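PDB 2BKL: prolyl endopeptidase from Myxococcus xanthus, which probably hydrolyses oligopeptides on the carboxyl side of proline residues, and much less readily after alanine, as a serine-type endopeptidase of the S9A family. Local coordinates for residues T382-P387 with M460-R465; P412-V417 with V435-L440; L469-A474 with F670-L675. One frame throughout, in Å; residues are numbered along the deposited sequence.

Interaction 1: T382-P387 with M460-R465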
loop_
_atom_site.group_PDB
_atom_site.type_symbol
_atom_site.label_atom_id
_atom_site.label_comp_id
_atom_site.label_asym_id
_atom_site.label_seq_id
_atom_site.Cartn_x
_atom_site.Cartn_y
_atom_site.Cartn_z
ATOM N N THR A 382 -8.639 12.806 -7.604
ATOM C CA THR A 382 -7.463 13.612 -7.265
ATOM C C THR A 382 -6.642 13.781 -8.525
ATOM O O THR A 382 -6.802 13.076 -9.494
ATOM C CB THR A 382 -6.533 12.983 -6.190
ATOM O OG1 THR A 382 -6.087 11.673 -6.641
ATOM C CG2 THR A 382 -7.264 12.699 -4.914
ATOM N N SER A 383 -5.689 14.691 -8.475
ATOM C CA SER A 383 -4.614 14.721 -9.475
ATOM C C SER A 383 -3.364 15.166 -8.765
ATOM O O SER A 383 -3.389 15.495 -7.589
ATOM C CB SER A 383 -4.931 15.667 -10.657
ATOM O OG SER A 383 -4.642 17.027 -10.367
ATOM N N PHE A 384 -2.233 15.138 -9.458
ATOM C CA PHE A 384 -0.988 15.558 -8.836
ATOM C C PHE A 384 -1.046 17.000 -8.336
ATOM O O PHE A 384 -0.280 17.357 -7.430
ATOM C CB PHE A 384 0.217 15.390 -9.785
ATOM C CG PHE A 384 0.664 13.972 -9.957
ATOM C CD1 PHE A 384 1.292 13.278 -8.931
ATOM C CD2 PHE A 384 0.455 13.318 -11.154
ATOM C CE1 PHE A 384 1.687 11.943 -9.127
ATOM C CE2 PHE A 384 0.828 12.004 -11.350
ATOM C CZ PHE A 384 1.444 11.311 -10.340
ATOM N N THR A 385 -1.927 17.803 -8.932
ATOM C CA THR A 385 -2.142 19.199 -8.535
ATOM C C THR A 385 -3.563 19.541 -8.005
ATOM O O THR A 385 -3.871 20.716 -7.764
ATOM C CB THR A 385 -1.819 20.107 -9.738
ATOM O OG1 THR A 385 -2.756 19.878 -10.789
ATOM C CG2 THR A 385 -0.482 19.749 -10.352
ATOM N N THR A 386 -4.403 18.529 -7.801
ATOM C CA THR A 386 -5.819 18.683 -7.389
ATOM C C THR A 386 -6.049 17.916 -6.091
ATOM O O THR A 386 -6.089 16.684 -6.102
ATOM C CB THR A 386 -6.808 18.083 -8.449
ATOM O OG1 THR A 386 -6.697 18.764 -9.693
ATOM C CG2 THR A 386 -8.265 18.324 -8.052
ATOM N N PRO A 387 -6.239 18.609 -4.976
ATOM C CA PRO A 387 -6.630 17.929 -3.737
ATOM C C PRO A 387 -7.919 17.098 -3.872
ATOM O O PRO A 387 -8.731 17.404 -4.742
ATOM C CB PRO A 387 -6.812 19.104 -2.743
ATOM C CG PRO A 387 -5.966 20.163 -3.279
ATOM C CD PRO A 387 -6.059 20.054 -4.763
ATOM N N MET A 460 0.855 2.935 -9.860
ATOM C CA MET A 460 1.205 4.303 -9.490
ATOM C C MET A 460 0.220 5.234 -10.147
ATOM O O MET A 460 0.159 5.323 -11.345
ATOM C CB MET A 460 2.655 4.663 -9.890
ATOM C CG MET A 460 3.703 3.687 -9.429
ATOM S SD MET A 460 3.926 3.669 -7.650
ATOM C CE MET A 460 3.161 2.725 -7.263
ATOM N N GLU A 461 -0.527 5.973 -9.339
ATOM C CA GLU A 461 -1.557 6.842 -9.856
ATOM C C GLU A 461 -1.301 8.275 -9.468
ATOM O O GLU A 461 -0.495 8.569 -8.587
ATOM C CB GLU A 461 -2.925 6.488 -9.257
ATOM C CG GLU A 461 -3.453 5.103 -9.486
ATOM C CD GLU A 461 -4.681 4.843 -8.607
ATOM O OE1 GLU A 461 -5.120 5.784 -7.856
ATOM O OE2 GLU A 461 -5.193 3.702 -8.670
ATOM N N ALA A 462 -2.107 9.137 -10.067
ATOM C CA ALA A 462 -2.083 10.592 -9.807
ATOM C C ALA A 462 -2.782 11.006 -8.508
ATOM O O ALA A 462 -3.807 11.751 -8.499
ATOM C CB ALA A 462 -2.722 11.332 -11.021
ATOM N N ASN A 463 -2.259 10.513 -7.405
ATOM C CA ASN A 463 -2.676 10.892 -6.067
ATOM C C ASN A 463 -2.187 12.319 -5.816
ATOM O O ASN A 463 -1.132 12.731 -6.295
ATOM C CB ASN A 463 -2.037 9.964 -5.011
ATOM C CG ASN A 463 -2.626 8.543 -5.004
ATOM O OD1 ASN A 463 -3.847 8.351 -5.100
ATOM N ND2 ASN A 463 -1.746 7.542 -4.881
ATOM N N PHE A 464 -2.953 13.095 -5.070
ATOM C CA PHE A 464 -2.459 14.392 -4.605
ATOM C C PHE A 464 -1.604 14.215 -3.366
ATOM O O PHE A 464 -2.041 13.668 -2.344
ATOM C CB PHE A 464 -3.603 15.363 -4.314
ATOM C CG PHE A 464 -3.120 16.705 -3.828
ATOM C CD1 PHE A 464 -2.507 17.574 -4.698
ATOM C CD2 PHE A 464 -3.247 17.071 -2.479
ATOM C CE1 PHE A 464 -2.041 18.820 -4.253
ATOM C CE2 PHE A 464 -2.780 18.306 -2.031
ATOM C CZ PHE A 464 -2.186 19.170 -2.910
ATOM N N ARG A 465 -0.379 14.737 -3.440
ATOM C CA ARG A 465 0.504 14.762 -2.303
ATOM C C ARG A 465 0.935 16.209 -2.101
ATOM O O ARG A 465 1.684 16.753 -2.909
ATOM C CB ARG A 465 1.742 13.908 -2.576
ATOM C CG ARG A 465 1.561 12.399 -2.471
ATOM C CD ARG A 465 2.918 11.661 -2.624
ATOM N NE ARG A 465 2.834 10.200 -2.504
ATOM C CZ ARG A 465 3.565 9.434 -1.675
ATOM N NH1 ARG A 465 4.476 9.950 -0.844
ATOM N NH2 ARG A 465 3.384 8.117 -1.681
HETATM O O HOH W 1 1.060 15.927 -5.604
#

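Interaction 2: P412-V417 with V435-L440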
loop_
_atom_site.group_PDB
_atom_site.type_symbol
_atom_site.label_atom_id
_atom_site.label_comp_id
_atom_site.label_asym_id
_atom_site.label_seq_id
_atom_site.Cartn_x
_atom_site.Cartn_y
_atom_site.Cartn_z
ATOM N N PRO A 412 -3.026 25.728 -8.014
ATOM C CA PRO A 412 -2.796 24.635 -8.974
ATOM C C PRO A 412 -2.361 25.099 -10.366
ATOM O O PRO A 412 -1.655 24.343 -11.051
ATOM C CB PRO A 412 -4.155 23.929 -9.051
ATOM C CG PRO A 412 -4.886 24.341 -7.817
ATOM C CD PRO A 412 -4.403 25.694 -7.468
ATOM N N GLU A 413 -2.744 26.308 -10.770
ATOM C CA GLU A 413 -2.437 26.822 -12.109
ATOM C C GLU A 413 -0.961 27.121 -12.336
ATOM O O GLU A 413 -0.519 27.335 -13.473
ATOM C CB GLU A 413 -3.255 28.096 -12.383
ATOM C CG GLU A 413 -4.761 27.877 -12.321
ATOM C CD GLU A 413 -5.240 26.769 -13.255
ATOM O OE1 GLU A 413 -5.050 26.908 -14.492
ATOM O OE2 GLU A 413 -5.795 25.749 -12.755
ATOM N N GLN A 414 -0.183 27.100 -11.270
ATOM C CA GLN A 414 1.257 27.278 -11.391
ATOM C C GLN A 414 1.977 26.014 -11.870
ATOM O O GLN A 414 3.143 26.087 -12.206
ATOM C CB GLN A 414 1.861 27.762 -10.061
ATOM C CG GLN A 414 1.581 29.274 -9.831
ATOM C CD GLN A 414 1.925 29.774 -8.436
ATOM O OE1 GLN A 414 2.709 29.152 -7.711
ATOM N NE2 GLN A 414 1.314 30.907 -8.047
ATOM N N TYR A 415 1.303 24.867 -11.884
ATOM C CA TYR A 415 1.958 23.579 -12.131
ATOM C C TYR A 415 1.345 22.862 -13.311
ATOM O O TYR A 415 0.201 23.132 -13.719
ATOM C CB TYR A 415 1.842 22.652 -10.898
ATOM C CG TYR A 415 2.157 23.336 -9.613
ATOM C CD1 TYR A 415 3.442 23.656 -9.280
ATOM C CD2 TYR A 415 1.157 23.716 -8.751
ATOM C CE1 TYR A 415 3.741 24.328 -8.104
ATOM C CE2 TYR A 415 1.441 24.392 -7.572
ATOM C CZ TYR A 415 2.720 24.708 -7.266
ATOM O OH TYR A 415 3.015 25.407 -6.106
ATOM N N GLN A 416 2.130 21.962 -13.886
ATOM C CA GLN A 416 1.592 21.084 -14.911
ATOM C C GLN A 416 2.090 19.688 -14.714
ATOM O O GLN A 416 3.110 19.439 -14.048
ATOM C CB GLN A 416 1.912 21.558 -16.307
ATOM C CG GLN A 416 3.364 21.538 -16.643
ATOM C CD GLN A 416 3.672 22.079 -18.033
ATOM O OE1 GLN A 416 4.520 22.942 -18.181
ATOM N NE2 GLN A 416 2.987 21.559 -19.048
ATOM N N VAL A 417 1.352 18.775 -15.313
ATOM C CA VAL A 417 1.619 17.347 -15.251
ATOM C C VAL A 417 1.722 16.858 -16.677
ATOM O O VAL A 417 0.834 17.131 -17.503
ATOM C CB VAL A 417 0.466 16.568 -14.587
ATOM C CG1 VAL A 417 0.772 15.071 -14.525
ATOM C CG2 VAL A 417 0.142 17.142 -13.193
ATOM N N VAL A 435 5.954 16.087 -13.102
ATOM C CA VAL A 435 5.221 17.214 -12.516
ATOM C C VAL A 435 6.204 18.323 -12.191
ATOM O O VAL A 435 7.278 18.101 -11.631
ATOM C CB VAL A 435 4.490 16.781 -11.200
ATOM C CG1 VAL A 435 3.593 17.895 -10.703
ATOM C CG2 VAL A 435 3.696 15.467 -11.409
ATOM N N HIS A 436 5.856 19.547 -12.559
ATOM C CA HIS A 436 6.731 20.685 -12.315
ATOM C C HIS A 436 5.973 21.988 -12.500
ATOM O O HIS A 436 4.887 22.018 -13.060
ATOM C CB HIS A 436 7.937 20.655 -13.258
ATOM C CG HIS A 436 7.557 20.484 -14.687
ATOM N ND1 HIS A 436 7.161 21.537 -15.495
ATOM C CD2 HIS A 436 7.510 19.381 -15.465
ATOM C CE1 HIS A 436 6.869 21.074 -16.699
ATOM N NE2 HIS A 436 7.073 19.770 -16.705
ATOM N N ARG A 437 6.581 23.090 -12.062
ATOM C CA ARG A 437 6.031 24.408 -12.383
ATOM C C ARG A 437 5.974 24.605 -13.894
ATOM O O ARG A 437 6.875 24.176 -14.631
ATOM C CB ARG A 437 6.884 25.524 -11.782
ATOM C CG ARG A 437 6.770 25.680 -10.283
ATOM C CD ARG A 437 7.629 26.783 -9.737
ATOM N NE ARG A 437 7.109 28.059 -10.210
ATOM C CZ ARG A 437 6.069 28.691 -9.643
ATOM N NH1 ARG A 437 5.468 28.207 -8.551
ATOM N NH2 ARG A 437 5.625 29.823 -10.177
ATOM N N LYS A 438 4.960 25.324 -14.349
ATOM C CA LYS A 438 4.859 25.685 -15.765
ATOM C C LYS A 438 6.069 26.438 -16.281
ATOM O O LYS A 438 6.432 26.271 -17.443
ATOM C CB LYS A 438 3.578 26.493 -16.029
ATOM C CG LYS A 438 2.343 25.667 -15.931
ATOM C CD LYS A 438 1.071 26.424 -16.358
ATOM C CE LYS A 438 -0.190 25.625 -16.069
ATOM N NZ LYS A 438 -1.394 26.480 -16.178
ATOM N N ASP A 439 6.673 27.282 -15.448
ATOM C CA ASP A 439 7.853 28.058 -15.854
ATOM C C ASP A 439 9.221 27.377 -15.700
ATOM O O ASP A 439 10.257 28.021 -15.825
ATOM C CB ASP A 439 7.850 29.420 -15.161
ATOM C CG ASP A 439 7.970 29.346 -13.659
ATOM O OD1 ASP A 439 8.325 28.291 -13.047
ATOM O OD2 ASP A 439 7.719 30.380 -12.982
ATOM N N LEU A 440 9.232 26.077 -15.438
ATOM C CA LEU A 440 10.476 25.341 -15.326
ATOM C C LEU A 440 11.332 25.584 -16.543
ATOM O O LEU A 440 10.854 25.450 -17.666
ATOM C CB LEU A 440 10.180 23.841 -15.265
ATOM C CG LEU A 440 11.383 22.906 -15.138
ATOM C CD1 LEU A 440 11.792 22.858 -13.673
ATOM C CD2 LEU A 440 11.042 21.506 -15.706
HETATM O O HOH W 2 4.896 28.205 -13.097
HETATM O O HOH W 3 4.715 24.968 -19.496
#

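Interaction 3: L469-A474 with F670-L675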
loop_
_atom_site.group_PDB
_atom_site.type_symbol
_atom_site.label_atom_id
_atom_site.label_comp_id
_atom_site.label_asym_id
_atom_site.label_seq_id
_atom_site.Cartn_x
_atom_site.Cartn_y
_atom_site.Cartn_z
ATOM N N LEU A 469 4.932 20.021 -2.767
ATOM C CA LEU A 469 4.772 21.404 -3.201
ATOM C C LEU A 469 5.997 22.311 -2.942
ATOM O O LEU A 469 6.374 23.041 -3.832
ATOM C CB LEU A 469 3.478 22.035 -2.677
ATOM C CG LEU A 469 2.216 21.398 -3.264
ATOM C CD1 LEU A 469 0.989 21.977 -2.559
ATOM C CD2 LEU A 469 2.119 21.621 -4.761
ATOM N N PRO A 470 6.642 22.288 -1.776
ATOM C CA PRO A 470 7.884 23.064 -1.595
ATOM C C PRO A 470 8.979 22.699 -2.624
ATOM O O PRO A 470 9.701 23.559 -3.136
ATOM C CB PRO A 470 8.290 22.719 -0.157
ATOM C CG PRO A 470 6.999 22.448 0.465
ATOM C CD PRO A 470 6.230 21.629 -0.524
ATOM N N TRP A 471 9.018 21.433 -3.013
ATOM C CA TRP A 471 9.980 20.963 -4.002
ATOM C C TRP A 471 9.706 21.605 -5.357
ATOM O O TRP A 471 10.611 22.179 -5.957
ATOM C CB TRP A 471 9.918 19.440 -4.064
ATOM C CG TRP A 471 10.928 18.770 -4.960
ATOM C CD1 TRP A 471 10.699 18.193 -6.191
ATOM C CD2 TRP A 471 12.313 18.622 -4.704
ATOM N NE1 TRP A 471 11.876 17.708 -6.703
ATOM C CE2 TRP A 471 12.872 17.914 -5.780
ATOM C CE3 TRP A 471 13.140 18.989 -3.642
ATOM C CZ2 TRP A 471 14.229 17.599 -5.834
ATOM C CZ3 TRP A 471 14.476 18.659 -3.686
ATOM C CH2 TRP A 471 15.002 17.960 -4.777
ATOM N N LEU A 472 8.452 21.576 -5.786
ATOM C CA LEU A 472 8.048 22.171 -7.059
ATOM C C LEU A 472 8.287 23.673 -7.029
ATOM O O LEU A 472 8.765 24.251 -7.998
ATOM C CB LEU A 472 6.573 21.900 -7.359
ATOM C CG LEU A 472 6.125 20.433 -7.447
ATOM C CD1 LEU A 472 4.682 20.374 -7.851
ATOM C CD2 LEU A 472 6.979 19.607 -8.394
ATOM N N ASP A 473 8.003 24.302 -5.891
ATOM C CA ASP A 473 8.163 25.755 -5.782
ATOM C C ASP A 473 9.613 26.213 -5.789
ATOM O O ASP A 473 9.909 27.380 -6.178
ATOM C CB ASP A 473 7.431 26.269 -4.538
ATOM C CG ASP A 473 5.923 26.171 -4.672
ATOM O OD1 ASP A 473 5.437 26.017 -5.819
ATOM O OD2 ASP A 473 5.128 26.241 -3.696
ATOM N N ALA A 474 10.513 25.319 -5.418
ATOM C CA ALA A 474 11.950 25.539 -5.472
ATOM C C ALA A 474 12.541 25.258 -6.857
ATOM O O ALA A 474 13.762 25.312 -7.022
ATOM C CB ALA A 474 12.650 24.695 -4.394
ATOM N N PHE A 670 17.512 17.152 3.544
ATOM C CA PHE A 670 18.542 16.239 3.048
ATOM C C PHE A 670 18.754 16.455 1.550
ATOM O O PHE A 670 19.870 16.617 1.076
ATOM C CB PHE A 670 18.129 14.784 3.352
ATOM C CG PHE A 670 18.921 13.736 2.608
ATOM C CD1 PHE A 670 20.213 13.371 3.010
ATOM C CD2 PHE A 670 18.366 13.082 1.529
ATOM C CE1 PHE A 670 20.930 12.375 2.331
ATOM C CE2 PHE A 670 19.050 12.122 0.859
ATOM C CZ PHE A 670 20.347 11.761 1.256
ATOM N N LEU A 671 17.662 16.473 0.801
ATOM C CA LEU A 671 17.752 16.650 -0.639
ATOM C C LEU A 671 18.359 17.999 -1.006
ATOM O O LEU A 671 19.219 18.075 -1.912
ATOM C CB LEU A 671 16.387 16.449 -1.317
ATOM C CG LEU A 671 15.842 15.014 -1.260
ATOM C CD1 LEU A 671 14.514 14.933 -1.983
ATOM C CD2 LEU A 671 16.830 14.012 -1.860
ATOM N N PHE A 672 17.903 19.061 -0.338
ATOM C CA PHE A 672 18.397 20.401 -0.643
ATOM C C PHE A 672 19.889 20.436 -0.403
ATOM O O PHE A 672 20.610 21.080 -1.148
ATOM C CB PHE A 672 17.732 21.453 0.253
ATOM C CG PHE A 672 16.327 21.798 -0.110
ATOM C CD1 PHE A 672 15.797 21.510 -1.359
ATOM C CD2 PHE A 672 15.538 22.475 0.797
ATOM C CE1 PHE A 672 14.481 21.875 -1.672
ATOM C CE2 PHE A 672 14.229 22.819 0.490
ATOM C CZ PHE A 672 13.716 22.521 -0.756
ATOM N N GLN A 673 20.363 19.776 0.655
ATOM C CA GLN A 673 21.798 19.737 0.960
ATOM C C GLN A 673 22.566 18.990 -0.108
ATOM O O GLN A 673 23.509 19.510 -0.712
ATOM C CB GLN A 673 22.050 19.091 2.325
ATOM C CG GLN A 673 23.522 18.870 2.656
ATOM C CD GLN A 673 24.295 20.141 2.874
ATOM O OE1 GLN A 673 25.476 20.220 2.494
ATOM N NE2 GLN A 673 23.668 21.134 3.491
ATOM N N VAL A 674 22.161 17.750 -0.375
ATOM C CA VAL A 674 23.009 16.856 -1.155
ATOM C C VAL A 674 22.904 17.098 -2.650
ATOM O O VAL A 674 23.841 16.777 -3.370
ATOM C CB VAL A 674 22.763 15.353 -0.786
ATOM C CG1 VAL A 674 23.030 15.130 0.676
ATOM C CG2 VAL A 674 21.391 14.904 -1.154
ATOM N N LEU A 675 21.808 17.689 -3.121
ATOM C CA LEU A 675 21.688 18.113 -4.519
ATOM C C LEU A 675 22.039 19.602 -4.714
ATOM O O LEU A 675 21.912 20.125 -5.842
ATOM C CB LEU A 675 20.297 17.836 -5.036
ATOM C CG LEU A 675 19.805 16.397 -4.889
ATOM C CD1 LEU A 675 18.397 16.308 -5.469
ATOM C CD2 LEU A 675 20.727 15.341 -5.510
#

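Interaction 1: T382-P387 with M460-R465
Phe384 and Phe464 each lay a ring against the opposite segment, joining the 382-387 turn of the propeller to the 460-465 loop of the hydrolase part. The CB of Phe384 leaves the loop, but with CG anti to its carbonyl carbon (chi1 -75°) the ring swings back over it. Ala462 then sits on one face, its CA 3.8 Å from the centroid of the Phe384 ring in a CH-pi contact, while its CB touches CE2 of Phe384 at 3.6 Å. Phe464 extends the other way: CG lies anti to the backbone N (chi1 180°), which carries the ring to Pro387. The proline crosses it over one face, with Pro387 CG 4.0 Å from the Phe464 ring centroid, and Ser383 O meets the ring edge in its plane.

The direct polar link is made by Thr382: OG1 donates to Ala462 O at 2.9 Å, approaching tilted from the carbonyl plane with a C=O...OG1 angle of 128°. Ala462 is the centre of an inverse gamma turn, closed by Asn463 N to Glu461 O at 2.9 Å. On the side turned from the loop, Ser383 OG accepts from Thr385 N at 3.2 Å, an ST turn, and shares a hydrogen bond with Thr386 OG1. One water ties the far end: it donates to Phe384 O at 2.7 Å and accepts from Arg465 N at 2.9 Å.

Residues 382-387 form the turn between strands 376-383 and 386-394 of the last blade. Phe464 also touches Met410 in the connecting loop. Phe384 projects from the turn onto the first three strands of the hydrolase sheet: Val417 of strand 415-423, Phe433 of strand 429-437, and Tyr478 and Val480 of strand 477-481.

Interaction 2: P412-V417 with V435-L440
Tyr415 to Val417 and Val435 to Arg437 pair at the open end of the antiparallel hairpin 415-423/429-437, which borders the mixed sheet of the alpha/beta-hydrolase domain. Gln416 and His436 are the hydrogen-bonded pair: Gln416 N reaches His436 O at 2.9 Å and His436 N reaches Gln416 O at 3.1 Å, both nearly straight. Beyond the strands Lys438 N continues the pairing to Gln414 O at 2.9 Å.

On one side Gln414 and Arg437 run alongside each other, and Arg437 NH1 donates to Gln414 OE1 at 3.0 Å. The oxygen lies in the guanidinium plane, but the donor stands above the amide plane, the two groups being turned 57° apart. Arg437 bends at chi3 (68°), and its NE makes a salt bridge with Asp439 OD1 at 3.1 Å. The extended Lys438 chain runs back along the backbone of Glu413 to Tyr415, its NZ bonding weakly to Glu413 O. On the sheet face shared by Gln416 and His436, the two side chains pass obliquely, Gln416 OE1 lying 3.3 Å from His436 CE1.

His436 ND1 donates to Arg437 O at 2.8 Å, and Leu440 N, closing a type I turn, reaches that oxygen from its opposite face. His436 NE2 is bonded to Glu418, so both ring nitrogens face oxygen acceptors. That pattern fixes the ring's rotation and would probably stabilise a doubly protonated, positively charged imidazole.

Interaction 3: L469-A474 with F670-L675
The short helix 469-473 and the last turn of helix 657-674 stand well apart, their nearest CA atoms, those of Trp471 and Phe672, lying 9.1 Å from each other, and side chains alone bridge the interval. Trp471 does most of the bridging. A first torsion of -175° turns the indole out toward the C-terminal helix, six-membered ring leading. Leu671 crosses it at about a right angle, its CB 3.8 Å from Trp471 CZ3 and its CD1 over one face of the ring. Leu675 comes in at the edge, where CD1 lies in the ring plane 3.8 Å from Trp471 CH2.

Phe672 reaches back in the opposite direction. The two rings slide past each other rim to rim, with planes only 10° apart and neither over the face of the other; Phe672 CE1 approaches Trp471 CE3 to 3.7 Å. Ala474 CB touches the same Phe672 CE1 at 4.3 Å. No hydrogen bond crosses the contact, and the indole NE1 is satisfied by Val477 O. With an alanine in place of Trp471, Leu671, Leu675 and Phe672 would probably lose the ring they pack on, a gap would open between the helices, and Val477 O would be left without its indole donor.

Leu59 of helix 56-67 touches both Pro470 and Phe672. On its inner side helix 657-674 rests Phe670, Leu671, Val674 and Leu675 on strands 552-556 and 607-613, the helix-on-sheet layering characteristic of the alpha/beta-hydrolase fold.

The three contacts adjoin one another, 1 and 3 meeting where Phe464 packs on Leu469. Interaction 1 joins propeller to hydrolase domain, while interactions 2 and 3 lie within the latter. Phe384 also packs on Val435, and Thr385 on Tyr415, tying the propeller turn to the sheet border. Interaction 2 meets interaction 3 through Tyr415 OH and Asp473 OD1, a probable hydrogen bond, with Arg437 forming a longer, weak ion pair to that carboxylate. Chemistry follows position: the buried helix contact 3 is wholly apolar, the partly exposed hairpin end 2 is rich in backbone bonds and charges, and the domain junction 1 mixes aromatic packing with one direct hydrogen bond and a bridging water.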